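Local coordinates for Lmo1499 protein (Listeria monocytogenes, PDB 4IIW) that probably works as a membrane-bound lytic transglycosylase that cuts nascent peptidoglycan strands endolytically, ending their elongation and leaving a 1,6-anhydromuramyl end, at residues L139-D144 with S189-I194; K153-T158 with M197-D202; L176-Y181 with I297-D302. All blocks are in the same frame, centred on the assembly; numbering follows the deposited sequence.

Contact 1. Residues L139-D144 with S189-I194; sequences LKTMDD and SAEQII
Thr141, near the end of helix 135-143, meets the carboxylate end of Glu191 in the first turn of helix 190-204, and the two side chains cross at about a right angle. Glu191 reaches across because its chain bends at chi2 (76°), which brings OE2 to 3.0 Å from Thr141 OG1. That hydroxyl has one proton and two acceptors to choose from, Glu191 OE2 and the backbone O of Asp137. The methyl branch takes the apolar part of the encounter: Thr141 CG2 rests 3.5 Å from Glu191 CG and 3.9 Å from Ile194 CD1. One turn further along the second helix, Ile194 CD1 also packs 3.7 Å from CG of Met142, a selenomethionine whose chain runs extended beyond that carbon toward helix 119-129. The short helix axes pass 10.0 Å apart at 59°, with Phe147 of helix 145-154 lying against Thr141, Glu191 and Ile194. Ser189 starts the second helix as its N-cap, OG accepting from Gln192 N at 3.1 Å. Water 1 donates to Glu191 OE2 (2.9 Å) and, weakly, to Asp144 OD2, an oxygen that also caps Phe147 N. The seam is thus divided, greasy on the Met142-Ile194 side and polar at Glu191, where the water, and the hydroxyl if its proton goes that way, probably temper the nearness of two carboxylates: Asp144 OD2 and Glu191 OE2 stay 6.4 Å apart.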
loop_
_atom_site.group_PDB
_atom_site.type_symbol
_atom_site.label_atom_id
_atom_site.label_comp_id
_atom_site.label_asym_id
_atom_site.label_seq_id
_atom_site.Cartn_x
_atom_site.Cartn_y
_atom_site.Cartn_z
ATOM N N LEU B 139 10.337 -13.877 43.575
ATOM C CA LEU B 139 9.360 -13.915 44.670
ATOM C C LEU B 139 9.583 -15.156 45.528
ATOM O O LEU B 139 9.505 -15.096 46.755
ATOM C CB LEU B 139 7.916 -13.883 44.158
ATOM C CG LEU B 139 7.354 -12.526 43.718
ATOM C CD1 LEU B 139 5.919 -12.715 43.291
ATOM C CD2 LEU B 139 7.444 -11.447 44.824
ATOM N N LYS B 140 9.847 -16.285 44.886
ATOM C CA LYS B 140 10.110 -17.505 45.628
ATOM C C LYS B 140 11.359 -17.361 46.515
ATOM O O LYS B 140 11.350 -17.779 47.661
ATOM C CB LYS B 140 10.291 -18.688 44.687
ATOM C CG LYS B 140 10.503 -19.989 45.435
ATOM C CD LYS B 140 10.542 -21.198 44.501
ATOM C CE LYS B 140 10.646 -22.483 45.317
ATOM N NZ LYS B 140 10.722 -23.688 44.471
ATOM N N THR B 141 12.423 -16.775 45.977
ATOM C CA THR B 141 13.639 -16.612 46.747
ATOM C C THR B 141 13.343 -15.766 47.978
ATOM O O THR B 141 13.750 -16.092 49.083
ATOM C CB THR B 141 14.779 -15.942 45.930
ATOM O OG1 THR B 141 15.187 -16.788 44.847
ATOM C CG2 THR B 141 15.974 -15.696 46.812
HETATM N N MSE B 142 12.629 -14.671 47.771
HETATM C CA MSE B 142 12.270 -13.782 48.860
HETATM C C MSE B 142 11.661 -14.537 50.023
HETATM O O MSE B 142 12.046 -14.318 51.163
HETATM C CB MSE B 142 11.304 -12.676 48.372
HETATM C CG MSE B 142 12.002 -11.555 47.597
HETATM SE SE MSE B 142 10.854 -10.355 46.580
HETATM C CE MSE B 142 12.188 -9.002 46.128
ATOM N N ASP B 143 10.717 -15.427 49.720
ATOM C CA ASP B 143 9.986 -16.192 50.744
ATOM C C ASP B 143 10.560 -17.586 51.011
ATOM O O ASP B 143 9.978 -18.349 51.781
ATOM C CB ASP B 143 8.477 -16.300 50.377
ATOM C CG ASP B 143 7.707 -14.951 50.530
ATOM O OD1 ASP B 143 8.338 -13.865 50.535
ATOM O OD2 ASP B 143 6.459 -14.982 50.640
ATOM N N ASP B 144 11.694 -17.923 50.402
ATOM C CA ASP B 144 12.293 -19.253 50.612
ATOM C C ASP B 144 12.763 -19.444 52.080
ATOM O O ASP B 144 13.609 -18.701 52.574
ATOM C CB ASP B 144 13.463 -19.471 49.649
ATOM C CG ASP B 144 14.104 -20.839 49.805
ATOM O OD1 ASP B 144 13.449 -21.855 49.497
ATOM O OD2 ASP B 144 15.287 -20.900 50.214
ATOM N N SER B 189 22.548 -13.130 40.917
ATOM C CA SER B 189 21.402 -13.897 41.396
ATOM C C SER B 189 20.510 -13.053 42.242
ATOM O O SER B 189 20.941 -12.072 42.828
ATOM C CB SER B 189 21.828 -15.089 42.245
ATOM O OG SER B 189 22.281 -14.670 43.532
ATOM N N ALA B 190 19.259 -13.470 42.325
ATOM C CA ALA B 190 18.280 -12.793 43.133
ATOM C C ALA B 190 18.744 -12.751 44.605
ATOM O O ALA B 190 18.541 -11.743 45.302
ATOM C CB ALA B 190 16.911 -13.484 43.004
ATOM N N GLU B 191 19.382 -13.837 45.058
ATOM C CA GLU B 191 19.878 -13.910 46.433
ATOM C C GLU B 191 20.922 -12.834 46.708
ATOM O O GLU B 191 20.876 -12.187 47.767
ATOM C CB GLU B 191 20.443 -15.287 46.770
ATOM C CG GLU B 191 19.419 -16.432 46.822
ATOM C CD GLU B 191 18.967 -16.925 45.440
ATOM O OE1 GLU B 191 19.609 -16.565 44.425
ATOM O OE2 GLU B 191 17.984 -17.704 45.376
ATOM N N GLN B 192 21.861 -12.632 45.782
ATOM C CA GLN B 192 22.893 -11.604 45.978
ATOM C C GLN B 192 22.265 -10.241 46.109
ATOM O O GLN B 192 22.631 -9.467 46.983
ATOM C CB GLN B 192 23.910 -11.568 44.820
ATOM C CG GLN B 192 24.921 -10.423 44.973
ATOM C CD GLN B 192 26.071 -10.381 43.942
ATOM O OE1 GLN B 192 26.838 -9.413 43.952
ATOM N NE2 GLN B 192 26.188 -11.399 43.056
ATOM N N ILE B 193 21.315 -9.953 45.223
ATOM C CA ILE B 193 20.654 -8.663 45.194
ATOM C C ILE B 193 19.861 -8.400 46.466
ATOM O O ILE B 193 20.013 -7.347 47.117
ATOM C CB ILE B 193 19.711 -8.581 44.006
ATOM C CG1 ILE B 193 20.520 -8.672 42.702
ATOM C CG2 ILE B 193 18.896 -7.289 44.056
ATOM C CD1 ILE B 193 19.676 -8.730 41.427
ATOM N N ILE B 194 19.011 -9.352 46.824
ATOM C CA ILE B 194 18.200 -9.213 48.020
ATOM C C ILE B 194 19.123 -9.028 49.230
ATOM O O ILE B 194 18.879 -8.183 50.081
ATOM C CB ILE B 194 17.258 -10.422 48.187
ATOM C CG1 ILE B 194 16.286 -10.470 47.005
ATOM C CG2 ILE B 194 16.472 -10.333 49.486
ATOM C CD1 ILE B 194 15.639 -11.827 46.800
HETATM O O HOH W 1 16.586 -19.190 47.481
#

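Contact 2. Residues K153-T158 with M197-D202; sequences KAYPET and MVKATD
Thr158 and Asp202 bring their CA atoms within 5.6 Å of each other where the chain, having left helix 145-154 at Tyr155, runs past helix 190-204. Tyr155 lays its ring against the helix: Lys199 N lies over one face, Asp202 OD2 sits in plane at the edge, 3.8 Å from CD1, and Val198 CG1 comes in obliquely at 3.9 Å from CD2. The carboxylate is turned 61° out of the ring plane. Past the ring, Tyr155 OH rides on the aliphatic part of Lys199, 3.4 Å from CB, while the ammonium of that lysine turns off to a salt bridge with Glu196. Asp202 holds its CG anti to the backbone N (chi1 -176°), which aims OD1 at the hydroxyl of Thr158; the two are hydrogen-bonded, though the modelled separation is too short to trust. Asp202 OD1 also accepts a hydrogen bond from water 2 at 2.9 Å, and the same water accepts from Glu157 N. Arg209 joins the cluster, salt-bridged to Asp202 and bonded to Glu157 O and Thr158 OG1. It is a loop-on-helix junction, with an aromatic laid along the helix and a carboxylate-arginine cluster beside it, within the helical part of the YceG-like fold.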
loop_
_atom_site.group_PDB
_atom_site.type_symbol
_atom_site.label_atom_id
_atom_site.label_comp_id
_atom_site.label_asym_id
_atom_site.label_seq_id
_atom_site.Cartn_x
_atom_site.Cartn_y
_atom_site.Cartn_z
ATOM N N LYS B 153 20.590 -15.371 60.083
ATOM C CA LYS B 153 21.906 -15.713 60.565
ATOM C C LYS B 153 22.942 -14.620 60.233
ATOM O O LYS B 153 23.810 -14.315 61.055
ATOM C CB LYS B 153 22.325 -17.061 59.954
ATOM C CG LYS B 153 23.452 -17.791 60.689
ATOM C CD LYS B 153 23.012 -18.294 62.087
ATOM C CE LYS B 153 24.171 -18.937 62.840
ATOM N NZ LYS B 153 25.310 -17.987 63.004
ATOM N N ALA B 154 22.840 -14.029 59.043
ATOM C CA ALA B 154 23.810 -13.033 58.583
ATOM C C ALA B 154 23.634 -11.639 59.184
ATOM O O ALA B 154 24.616 -10.887 59.320
ATOM C CB ALA B 154 23.787 -12.940 57.047
ATOM N N TYR B 155 22.390 -11.291 59.512
ATOM C CA TYR B 155 22.061 -9.982 60.084
ATOM C C TYR B 155 21.191 -10.157 61.342
ATOM O O TYR B 155 20.051 -9.695 61.400
ATOM C CB TYR B 155 21.376 -9.140 59.024
ATOM C CG TYR B 155 22.247 -9.016 57.826
ATOM C CD1 TYR B 155 23.237 -8.057 57.775
ATOM C CD2 TYR B 155 22.128 -9.887 56.765
ATOM C CE1 TYR B 155 24.070 -7.955 56.694
ATOM C CE2 TYR B 155 22.966 -9.781 55.654
ATOM C CZ TYR B 155 23.934 -8.818 55.631
ATOM O OH TYR B 155 24.788 -8.706 54.555
ATOM N N PRO B 156 21.772 -10.773 62.381
ATOM C CA PRO B 156 21.037 -11.126 63.588
ATOM C C PRO B 156 20.499 -9.966 64.420
ATOM O O PRO B 156 19.565 -10.175 65.200
ATOM C CB PRO B 156 22.052 -11.948 64.386
ATOM C CG PRO B 156 23.378 -11.458 63.936
ATOM C CD PRO B 156 23.229 -10.930 62.551
ATOM N N GLU B 157 21.074 -8.773 64.269
ATOM C CA GLU B 157 20.606 -7.605 65.026
ATOM C C GLU B 157 19.376 -7.001 64.339
ATOM O O GLU B 157 18.601 -6.280 64.976
ATOM C CB GLU B 157 21.659 -6.492 65.090
ATOM C CG GLU B 157 23.093 -6.886 65.408
ATOM C CD GLU B 157 23.240 -7.633 66.701
ATOM O OE1 GLU B 157 22.352 -7.515 67.580
ATOM O OE2 GLU B 157 24.268 -8.339 66.837
ATOM N N THR B 158 19.203 -7.305 63.050
ATOM C CA THR B 158 18.163 -6.693 62.231
ATOM C C THR B 158 17.020 -7.599 61.871
ATOM O O THR B 158 15.883 -7.225 62.070
ATOM C CB THR B 158 18.790 -6.129 60.934
ATOM O OG1 THR B 158 19.713 -5.088 61.272
ATOM C CG2 THR B 158 17.738 -5.555 60.017
HETATM N N MSE B 197 20.177 -5.502 49.816
HETATM C CA MSE B 197 19.118 -4.648 50.319
HETATM C C MSE B 197 18.913 -4.901 51.805
HETATM O O MSE B 197 18.652 -3.952 52.570
HETATM C CB MSE B 197 17.834 -4.886 49.549
HETATM C CG MSE B 197 17.976 -4.618 48.054
HETATM SE SE MSE B 197 16.316 -4.970 47.072
HETATM C CE MSE B 197 16.961 -4.571 45.294
ATOM N N VAL B 198 19.035 -6.157 52.229
ATOM C CA VAL B 198 18.892 -6.466 53.648
ATOM C C VAL B 198 20.078 -5.855 54.428
ATOM O O VAL B 198 19.911 -5.330 55.527
ATOM C CB VAL B 198 18.751 -7.982 53.915
ATOM C CG1 VAL B 198 18.805 -8.261 55.395
ATOM C CG2 VAL B 198 17.442 -8.502 53.329
ATOM N N LYS B 199 21.260 -5.894 53.828
ATOM C CA LYS B 199 22.444 -5.300 54.428
ATOM C C LYS B 199 22.286 -3.792 54.554
ATOM O O LYS B 199 22.693 -3.209 55.553
ATOM C CB LYS B 199 23.693 -5.657 53.611
ATOM C CG LYS B 199 24.888 -4.763 53.867
ATOM C CD LYS B 199 26.184 -5.406 53.478
ATOM C CE LYS B 199 26.205 -5.923 52.075
ATOM N NZ LYS B 199 27.505 -6.596 51.787
ATOM N N ALA B 200 21.711 -3.152 53.547
ATOM C CA ALA B 200 21.510 -1.706 53.619
ATOM C C ALA B 200 20.608 -1.368 54.819
ATOM O O ALA B 200 20.858 -0.397 55.536
ATOM C CB ALA B 200 20.912 -1.172 52.328
ATOM N N THR B 201 19.571 -2.175 55.044
ATOM C CA THR B 201 18.670 -1.917 56.158
ATOM C C THR B 201 19.466 -1.979 57.458
ATOM O O THR B 201 19.415 -1.060 58.255
ATOM C CB THR B 201 17.487 -2.914 56.213
ATOM O OG1 THR B 201 16.619 -2.721 55.077
ATOM C CG2 THR B 201 16.688 -2.740 57.538
ATOM N N ASP B 202 20.227 -3.060 57.629
ATOM C CA ASP B 202 21.059 -3.280 58.801
ATOM C C ASP B 202 22.005 -2.105 59.041
ATOM O O ASP B 202 22.122 -1.639 60.161
ATOM C CB ASP B 202 21.862 -4.584 58.637
ATOM C CG ASP B 202 22.699 -4.937 59.873
ATOM O OD1 ASP B 202 22.106 -5.288 60.928
ATOM O OD2 ASP B 202 23.952 -4.921 59.767
HETATM O O HOH W 2 22.821 -7.721 62.355
#

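Contact 3. Residues L176-Y181 with I297-D302; sequences LYPATY and ISNSGD. With SO4 (sulfate ion), chain O.
Leu176 offers its carbonyl to Asn299: ND2 donates to Leu176 O at 3.0 Å, almost straight (167°) and nearly along the C=O axis, with the oxygen lying in the amide plane. The asparagine manages this with CG set between its backbone N and carbonyl carbon (chi1 58°), and its OD1 is taken up by Tyr117 N, which fixes the flip of the amide. Next, Tyr177 swings its ring out against helix 190-204, and its OH ends 3.4 Å from Asp302 OD2 at an angle too poor for a bond; Asp302 OD1 is hydrogen-bonded to Tyr208. Pro178 CD sits 3.4 Å above one face of the Tyr177 ring, offset toward the rim, Pro178 CB is 3.7 Å from Asn299 ND2, and Pro178 CG touches Ser300 O at 3.5 Å. Ala179 leads into the short strand 180-181, where Thr180 N donates to a sulfate, probably from the crystallisation liquor, modelled too close for the bond length to be trusted. Tyr181 then folds back, its OH bonded in the ring plane to Tyr177 O at a modelled separation also too short to be taken literally. Gly301 occupies the N-cap position of helix 302-309, and the side chain of Ser300 lies about 11 Å from that of Glu232, predicted to be important for catalysis: two loops meet in the neighbourhood of the probable active site of an MltG-type transglycosylase.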
loop_
_atom_site.group_PDB
_atom_site.type_symbol
_atom_site.label_atom_id
_atom_site.label_comp_id
_atom_site.label_asym_id
_atom_site.label_seq_id
_atom_site.Cartn_x
_atom_site.Cartn_y
_atom_site.Cartn_z
ATOM N N LEU B 176 13.929 -4.818 52.918
ATOM C CA LEU B 176 14.760 -4.453 51.761
ATOM C C LEU B 176 14.764 -2.918 51.661
ATOM O O LEU B 176 13.788 -2.308 51.245
ATOM C CB LEU B 176 14.217 -5.113 50.497
ATOM C CG LEU B 176 14.442 -6.631 50.409
ATOM C CD1 LEU B 176 14.011 -7.357 51.644
ATOM C CD2 LEU B 176 13.737 -7.181 49.180
ATOM N N TYR B 177 15.882 -2.308 52.042
ATOM C CA TYR B 177 15.997 -0.849 52.138
ATOM C C TYR B 177 15.865 -0.122 50.804
ATOM O O TYR B 177 16.346 -0.610 49.775
ATOM C CB TYR B 177 17.355 -0.503 52.782
ATOM C CG TYR B 177 17.476 0.907 53.321
ATOM C CD1 TYR B 177 16.885 1.261 54.540
ATOM C CD2 TYR B 177 18.207 1.890 52.638
ATOM C CE1 TYR B 177 16.984 2.562 55.049
ATOM C CE2 TYR B 177 18.321 3.202 53.157
ATOM C CZ TYR B 177 17.706 3.520 54.355
ATOM O OH TYR B 177 17.799 4.791 54.863
ATOM N N PRO B 178 15.207 1.053 50.813
ATOM C CA PRO B 178 15.117 1.845 49.610
ATOM C C PRO B 178 16.403 2.658 49.389
ATOM O O PRO B 178 16.783 3.451 50.227
ATOM C CB PRO B 178 13.915 2.757 49.864
ATOM C CG PRO B 178 13.782 2.851 51.308
ATOM C CD PRO B 178 14.452 1.660 51.925
ATOM N N ALA B 179 17.054 2.425 48.259
ATOM C CA ALA B 179 18.293 3.084 47.881
ATOM C C ALA B 179 18.595 2.698 46.435
ATOM O O ALA B 179 17.784 2.042 45.775
ATOM C CB ALA B 179 19.438 2.652 48.801
ATOM N N THR B 180 19.746 3.125 45.941
ATOM C CA THR B 180 20.179 2.794 44.599
ATOM C C THR B 180 21.272 1.794 44.762
ATOM O O THR B 180 22.168 2.010 45.535
ATOM C CB THR B 180 20.702 4.021 43.858
ATOM O OG1 THR B 180 19.621 4.930 43.667
ATOM C CG2 THR B 180 21.257 3.645 42.493
ATOM N N TYR B 181 21.184 0.681 44.053
ATOM C CA TYR B 181 22.187 -0.382 44.156
ATOM C C TYR B 181 22.762 -0.649 42.782
ATOM O O TYR B 181 22.082 -0.404 41.791
ATOM C CB TYR B 181 21.520 -1.666 44.645
ATOM C CG TYR B 181 20.777 -1.518 45.942
ATOM C CD1 TYR B 181 19.447 -1.078 45.964
ATOM C CD2 TYR B 181 21.391 -1.829 47.156
ATOM C CE1 TYR B 181 18.766 -0.938 47.161
ATOM C CE2 TYR B 181 20.714 -1.695 48.357
ATOM C CZ TYR B 181 19.412 -1.247 48.359
ATOM O OH TYR B 181 18.751 -1.130 49.560
ATOM N N ILE B 297 4.139 -3.356 55.844
ATOM C CA ILE B 297 3.432 -3.490 54.564
ATOM C C ILE B 297 4.229 -2.883 53.393
ATOM O O ILE B 297 3.740 -2.808 52.260
ATOM C CB ILE B 297 2.043 -2.853 54.611
ATOM C CG1 ILE B 297 2.142 -1.346 54.880
ATOM C CG2 ILE B 297 1.207 -3.549 55.663
ATOM C CD1 ILE B 297 0.805 -0.585 54.668
ATOM N N SER B 298 5.452 -2.444 53.681
ATOM C CA SER B 298 6.330 -1.861 52.673
ATOM C C SER B 298 7.621 -1.456 53.357
ATOM O O SER B 298 7.757 -1.654 54.556
ATOM C CB SER B 298 5.698 -0.609 52.056
ATOM O OG SER B 298 5.668 0.431 53.013
ATOM N N ASN B 299 8.564 -0.895 52.602
ATOM C CA ASN B 299 9.784 -0.353 53.201
ATOM C C ASN B 299 9.527 1.128 53.526
ATOM O O ASN B 299 8.482 1.654 53.170
ATOM C CB ASN B 299 11.020 -0.568 52.322
ATOM C CG ASN B 299 10.883 0.031 50.953
ATOM O OD1 ASN B 299 9.940 0.781 50.664
ATOM N ND2 ASN B 299 11.833 -0.289 50.093
ATOM N N SER B 300 10.466 1.785 54.198
ATOM C CA SER B 300 10.273 3.158 54.661
ATOM C C SER B 300 11.492 4.036 54.498
ATOM O O SER B 300 12.619 3.554 54.530
ATOM C CB SER B 300 9.936 3.142 56.156
ATOM O OG SER B 300 8.780 2.378 56.438
ATOM N N GLY B 301 11.240 5.337 54.340
ATOM C CA GLY B 301 12.293 6.358 54.224
ATOM C C GLY B 301 12.665 6.829 55.619
ATOM O O GLY B 301 11.969 6.525 56.579
ATOM N N ASP B 302 13.762 7.562 55.750
ATOM C CA ASP B 302 14.182 8.031 57.068
ATOM C C ASP B 302 13.113 8.871 57.721
ATOM O O ASP B 302 12.903 8.800 58.939
ATOM C CB ASP B 302 15.476 8.816 56.975
ATOM C CG ASP B 302 16.670 7.921 56.807
ATOM O OD1 ASP B 302 16.929 7.106 57.724
ATOM O OD2 ASP B 302 17.363 8.042 55.772
HETATM S S SO4 O . 21.323 5.983 47.867
HETATM O O1 SO4 O . 22.386 5.691 48.826
HETATM O O2 SO4 O . 21.067 4.791 47.078
HETATM O O3 SO4 O . 20.111 6.375 48.581
HETATM O O4 SO4 O . 21.733 7.081 46.996
#

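How the contacts relate
From the N terminus the chain supplies the first partners in order, 139-144, 153-158 and 176-181, then the second partners in the same order, 189-194, 197-202 and 297-302. Every pair of contacts therefore crosses, and none nests. Contact 1 closes a loop of 44 residues and contact 2 one of 38, setting helix 135-143 and the loop that follows helix 145-154 against successive parts of helix 190-204. Contact 3 closes a far longer loop of 115 residues, tying that helical region to the loop leading into helix 302-309. Leu176 joins contacts 1 and 3 by packing on Met142 and Ile194; Tyr177 N probably bonds to Met197 O, joining contacts 2 and 3.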